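Local coordinates for protein spydx (Streptococcus pyogenes, PDB 2J43) that binds the alpha-glucan glycogen through tandem family 41 carbohydrate-binding modules, which form part of a secreted, cell-wall-anchored pullulanase that probably hydrolyses alpha-1,6-glucosidic linkages, at residues Tyr106-Asn120 against Phe193-Asp206. Sequence-based numbering, arbitrary orientation.
Unlike the reference sequence in segment 106-120: E111 (reference Lys).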
# COMPACT_ATOMS: atom_id res chain seq x y z
N TYR A 106 -1.21 -0.42 0.48
CA TYR A 106 -0.02 0.22 1.07
C TYR A 106 -0.48 1.61 1.54
O TYR A 106 -1.59 2.03 1.24
CB TYR A 106 1.09 0.33 0.00
CG TYR A 106 0.62 1.03 -1.25
CD1 TYR A 106 0.48 2.42 -1.32
CD2 TYR A 106 0.32 0.30 -2.42
CE1 TYR A 106 0.01 3.05 -2.45
CE2 TYR A 106 -0.13 0.93 -3.57
CZ TYR A 106 -0.26 2.31 -3.60
OH TYR A 106 -0.69 2.96 -4.73
N ARG A 107 0.35 2.29 2.32
CA ARG A 107 0.00 3.61 2.77
C ARG A 107 0.03 4.63 1.62
O ARG A 107 1.10 4.84 1.04
CB ARG A 107 0.96 4.06 3.84
CG ARG A 107 0.62 5.41 4.39
CD ARG A 107 1.51 5.77 5.49
NE ARG A 107 1.17 7.07 5.99
CZ ARG A 107 1.67 7.55 7.12
NH1 ARG A 107 2.51 6.84 7.86
NH2 ARG A 107 1.30 8.75 7.51
N PRO A 108 -1.08 5.28 1.29
CA PRO A 108 -1.08 6.26 0.20
C PRO A 108 -0.18 7.45 0.57
O PRO A 108 -0.16 7.89 1.71
CB PRO A 108 -2.54 6.71 0.13
CG PRO A 108 -3.29 5.59 0.76
CD PRO A 108 -2.45 5.06 1.82
N LEU A 109 0.58 7.94 -0.39
CA LEU A 109 1.46 9.05 -0.11
C LEU A 109 0.91 10.34 -0.73
O LEU A 109 -0.17 10.35 -1.32
CB LEU A 109 2.87 8.69 -0.57
CG LEU A 109 3.37 7.35 -0.01
CD1 LEU A 109 4.74 7.01 -0.59
CD2 LEU A 109 3.39 7.27 1.55
N LYS A 110 1.65 11.43 -0.54
CA LYS A 110 1.32 12.75 -1.06
C LYS A 110 1.01 12.76 -2.56
O LYS A 110 1.64 12.07 -3.36
CB LYS A 110 2.48 13.74 -0.73
CG LYS A 110 3.92 13.21 -0.98
CD LYS A 110 5.01 14.31 -0.78
CE LYS A 110 6.34 13.80 -0.18
NZ LYS A 110 7.17 12.92 -1.08
N GLU A 111 0.02 13.56 -2.95
CA GLU A 111 -0.34 13.69 -4.36
C GLU A 111 0.80 14.34 -5.14
O GLU A 111 1.54 15.14 -4.60
CB GLU A 111 -1.62 14.54 -4.52
CG GLU A 111 -2.85 13.69 -4.84
CD GLU A 111 -4.14 14.49 -4.88
OE1 GLU A 111 -4.18 15.56 -5.55
OE2 GLU A 111 -5.13 14.03 -4.25
N GLY A 112 0.94 13.94 -6.40
CA GLY A 112 1.93 14.51 -7.30
C GLY A 112 3.31 13.87 -7.22
O GLY A 112 4.29 14.38 -7.80
N TYR A 113 3.39 12.77 -6.49
CA TYR A 113 4.63 12.00 -6.42
C TYR A 113 4.29 10.53 -6.69
O TYR A 113 3.17 10.09 -6.46
CB TYR A 113 5.28 12.13 -5.04
CG TYR A 113 5.88 13.49 -4.69
CD1 TYR A 113 7.27 13.65 -4.63
CD2 TYR A 113 5.08 14.60 -4.38
CE1 TYR A 113 7.85 14.89 -4.28
CE2 TYR A 113 5.65 15.84 -4.04
CZ TYR A 113 7.03 15.97 -3.99
OH TYR A 113 7.64 17.18 -3.65
N LEU A 114 5.24 9.77 -7.23
CA LEU A 114 5.13 8.33 -7.31
C LEU A 114 6.32 7.79 -6.51
O LEU A 114 7.45 8.17 -6.77
CB LEU A 114 5.20 7.82 -8.75
CG LEU A 114 4.97 6.31 -8.91
CD1 LEU A 114 3.56 5.91 -8.51
CD2 LEU A 114 5.29 5.72 -10.32
N ARG A 115 6.09 6.95 -5.50
CA ARG A 115 7.18 6.16 -4.91
C ARG A 115 7.45 4.89 -5.70
O ARG A 115 6.53 4.08 -5.94
CB ARG A 115 6.86 5.76 -3.47
CG ARG A 115 7.97 4.97 -2.81
CD ARG A 115 7.90 4.86 -1.29
NE ARG A 115 7.97 6.15 -0.63
CZ ARG A 115 7.91 6.31 0.70
NH1 ARG A 115 7.72 5.26 1.50
NH2 ARG A 115 8.04 7.53 1.22
N ILE A 116 8.71 4.70 -6.09
CA ILE A 116 9.17 3.47 -6.70
C ILE A 116 9.91 2.68 -5.65
O ILE A 116 10.95 3.09 -5.16
CB ILE A 116 10.08 3.79 -7.89
CG1 ILE A 116 9.28 4.55 -8.95
CG2 ILE A 116 10.74 2.48 -8.39
CD1 ILE A 116 10.11 5.10 -10.14
N ASN A 117 9.37 1.53 -5.28
CA ASN A 117 9.97 0.62 -4.34
C ASN A 117 10.67 -0.50 -5.10
O ASN A 117 10.11 -1.04 -6.08
CB ASN A 117 8.87 -0.04 -3.47
CG ASN A 117 8.12 0.92 -2.62
OD1 ASN A 117 8.61 1.27 -1.53
ND2 ASN A 117 6.95 1.42 -3.10
N TYR A 118 11.90 -0.83 -4.71
CA TYR A 118 12.65 -1.87 -5.40
C TYR A 118 13.20 -2.81 -4.37
O TYR A 118 13.90 -2.35 -3.51
CB TYR A 118 13.86 -1.29 -6.19
CG TYR A 118 14.67 -2.41 -6.82
CD1 TYR A 118 14.15 -3.10 -7.92
CD2 TYR A 118 15.92 -2.79 -6.32
CE1 TYR A 118 14.84 -4.17 -8.48
CE2 TYR A 118 16.64 -3.84 -6.91
CZ TYR A 118 16.09 -4.53 -7.98
OH TYR A 118 16.79 -5.58 -8.56
N HIS A 119 12.89 -4.10 -4.49
CA HIS A 119 13.34 -5.15 -3.59
C HIS A 119 14.21 -6.14 -4.36
O HIS A 119 13.91 -6.46 -5.52
CB HIS A 119 12.12 -5.86 -2.96
CG HIS A 119 12.48 -6.74 -1.79
ND1 HIS A 119 12.86 -8.05 -1.93
CD2 HIS A 119 12.45 -6.50 -0.45
CE1 HIS A 119 13.13 -8.56 -0.74
NE2 HIS A 119 12.87 -7.65 0.18
N ASN A 120 15.31 -6.59 -3.74
CA ASN A 120 16.08 -7.71 -4.26
C ASN A 120 16.33 -8.74 -3.16
O ASN A 120 16.06 -8.49 -1.99
CB ASN A 120 17.37 -7.25 -4.99
CG ASN A 120 18.37 -6.55 -4.07
OD1 ASN A 120 18.28 -6.65 -2.84
ND2 ASN A 120 19.36 -5.82 -4.70
N PHE A 193 4.60 2.74 -16.39
CA PHE A 193 3.43 2.79 -15.51
C PHE A 193 2.53 3.93 -15.85
O PHE A 193 2.93 5.05 -15.95
CB PHE A 193 3.86 2.89 -14.03
CG PHE A 193 2.72 2.74 -13.05
CD1 PHE A 193 2.13 1.49 -12.86
CD2 PHE A 193 2.28 3.81 -12.33
CE1 PHE A 193 1.06 1.36 -11.97
CE2 PHE A 193 1.23 3.68 -11.41
CZ PHE A 193 0.64 2.45 -11.24
N LYS A 194 1.23 3.64 -15.99
CA LYS A 194 0.27 4.67 -16.38
C LYS A 194 -1.05 4.62 -15.58
O LYS A 194 -2.08 5.05 -16.09
CB LYS A 194 -0.04 4.53 -17.89
CG LYS A 194 -0.55 3.17 -18.32
CD LYS A 194 -1.49 3.27 -19.54
CE LYS A 194 -0.76 3.38 -20.86
NZ LYS A 194 -1.69 3.09 -22.02
N GLU A 195 -1.03 4.10 -14.37
CA GLU A 195 -2.20 4.15 -13.49
C GLU A 195 -1.98 5.17 -12.35
O GLU A 195 -2.21 4.88 -11.19
CB GLU A 195 -2.51 2.75 -12.89
CG GLU A 195 -2.30 1.54 -13.79
CD GLU A 195 -2.75 0.22 -13.14
OE1 GLU A 195 -2.23 -0.19 -12.05
OE2 GLU A 195 -3.65 -0.42 -13.71
N LEU A 196 -1.53 6.38 -12.68
CA LEU A 196 -1.16 7.35 -11.64
C LEU A 196 -2.30 7.92 -10.77
O LEU A 196 -2.04 8.53 -9.73
CB LEU A 196 -0.37 8.52 -12.22
CG LEU A 196 0.92 8.19 -12.98
CD1 LEU A 196 1.41 9.46 -13.72
CD2 LEU A 196 2.01 7.66 -12.07
N ASP A 197 -3.54 7.76 -11.20
CA ASP A 197 -4.66 8.33 -10.45
C ASP A 197 -5.05 7.43 -9.28
O ASP A 197 -5.49 7.94 -8.24
CB ASP A 197 -5.86 8.59 -11.37
CG ASP A 197 -5.64 9.77 -12.29
OD1 ASP A 197 -4.61 10.47 -12.17
OD2 ASP A 197 -6.45 10.09 -13.18
N ASN A 198 -4.87 6.13 -9.43
CA ASN A 198 -5.17 5.18 -8.34
C ASN A 198 -4.01 4.93 -7.38
O ASN A 198 -4.19 4.36 -6.30
CB ASN A 198 -5.59 3.84 -8.92
CG ASN A 198 -6.87 3.92 -9.72
OD1 ASN A 198 -7.68 4.83 -9.55
ND2 ASN A 198 -7.06 2.95 -10.61
N HIS A 199 -2.80 5.32 -7.77
CA HIS A 199 -1.62 4.74 -7.16
C HIS A 199 -0.50 5.72 -6.98
O HIS A 199 -0.08 6.39 -7.91
CB HIS A 199 -1.14 3.58 -8.01
CG HIS A 199 -1.99 2.36 -7.88
ND1 HIS A 199 -1.98 1.56 -6.76
CD2 HIS A 199 -2.91 1.84 -8.72
CE1 HIS A 199 -2.84 0.57 -6.93
NE2 HIS A 199 -3.42 0.71 -8.11
N THR A 200 -0.02 5.78 -5.75
CA THR A 200 1.12 6.61 -5.41
C THR A 200 2.30 5.81 -4.91
O THR A 200 3.35 6.40 -4.69
CB THR A 200 0.74 7.50 -4.17
OG1 THR A 200 0.28 6.66 -3.07
CG2 THR A 200 -0.43 8.46 -4.45
N GLN A 201 2.21 4.49 -4.85
CA GLN A 201 3.36 3.59 -4.96
C GLN A 201 3.28 2.49 -5.98
O GLN A 201 2.19 1.99 -6.29
CB GLN A 201 3.51 2.94 -3.56
CG GLN A 201 3.57 3.93 -2.38
CD GLN A 201 4.09 3.36 -1.07
OE1 GLN A 201 3.51 3.62 0.05
NE2 GLN A 201 5.16 2.62 -1.15
N VAL A 202 4.45 2.13 -6.51
CA VAL A 202 4.66 0.95 -7.29
C VAL A 202 5.80 0.12 -6.75
O VAL A 202 6.61 0.56 -5.91
CB VAL A 202 4.83 1.26 -8.79
CG1 VAL A 202 3.59 1.98 -9.36
CG2 VAL A 202 6.09 2.06 -9.04
N PHE A 203 5.88 -1.12 -7.22
CA PHE A 203 6.72 -2.12 -6.64
C PHE A 203 7.36 -2.92 -7.74
O PHE A 203 6.66 -3.45 -8.62
CB PHE A 203 5.91 -3.04 -5.71
CG PHE A 203 5.16 -2.27 -4.68
CD1 PHE A 203 5.67 -2.11 -3.42
CD2 PHE A 203 3.98 -1.64 -4.99
CE1 PHE A 203 4.99 -1.30 -2.48
CE2 PHE A 203 3.30 -0.87 -4.07
CZ PHE A 203 3.82 -0.70 -2.81
N VAL A 204 8.68 -2.94 -7.75
CA VAL A 204 9.48 -3.78 -8.66
C VAL A 204 10.49 -4.58 -7.88
O VAL A 204 10.81 -4.26 -6.73
CB VAL A 204 10.18 -2.96 -9.80
CG1 VAL A 204 9.15 -2.49 -10.85
CG2 VAL A 204 10.96 -1.84 -9.25
N LYS A 205 10.94 -5.70 -8.45
CA LYS A 205 11.85 -6.56 -7.75
C LYS A 205 12.85 -7.30 -8.66
O LYS A 205 12.52 -7.55 -9.82
CB LYS A 205 11.07 -7.65 -6.98
CG LYS A 205 10.11 -8.48 -7.81
CD LYS A 205 9.46 -9.59 -6.91
CE LYS A 205 8.46 -10.43 -7.65
NZ LYS A 205 9.06 -11.33 -8.71
N ASP A 206 14.03 -7.58 -8.11
CA ASP A 206 15.01 -8.47 -8.73
C ASP A 206 15.25 -8.10 -10.21
O ASP A 206 15.57 -6.93 -10.50
CB ASP A 206 14.53 -9.93 -8.50
CG ASP A 206 14.32 -10.24 -7.03
OD1 ASP A 206 15.26 -10.06 -6.25
OD2 ASP A 206 13.26 -10.65 -6.59
O HOH W 1 -2.16 5.49 -3.40
O HOH W 2 0.97 9.06 -8.34
O HOH W 3 12.83 -9.76 -4.03
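Y106 lays one face of its ring on the aliphatic chain of Q201, whose CB sits 3.7 Å from the centroid in a CH-pi contact. With chi1 at 54°, CG of Y106 lies between its backbone N and carbonyl carbon, and the ring's hydroxyl reaches the bend before strand 201-205. There Y106 OH and H199 ND1 share a hydrogen bond of 2.8 Å, the two rings meeting rim to rim, while Q201 N donates a weak bond to the same oxygen. F203 approaches the Y106 ring obliquely, F203 CE2 lying 3.6 Å from Y106 CD2, and completes an aromatic cluster. A water links Y106 OH to T200 OG1, which also accepts a straight bond from L109 N (3.0 Å). Strands 113-119 and 201-205 then run parallel, 201-205 forming the edge of its sheet in the beta-sandwich of the second pullulanase-associated module and 113-119 lying between it and strand 156-162. N117 grips V202 O twice: backbone N and side-chain ND2 arrive from opposite faces of the carbonyl plane. Its CG stands beside the backbone N (chi1 -64°), which also brings ND2 over the face of F203, 3.4 Å from CE1. On the V202 side of the pair, L114 CD2 packs against V202 CG2, F193 of the far edge strand and L196 of the following loop. Farther along, Y118 meets V204 CG2 at its ring edge and donates from OH to D206 O (2.7 Å), and a water joins H119 ND1 to D206 OD2.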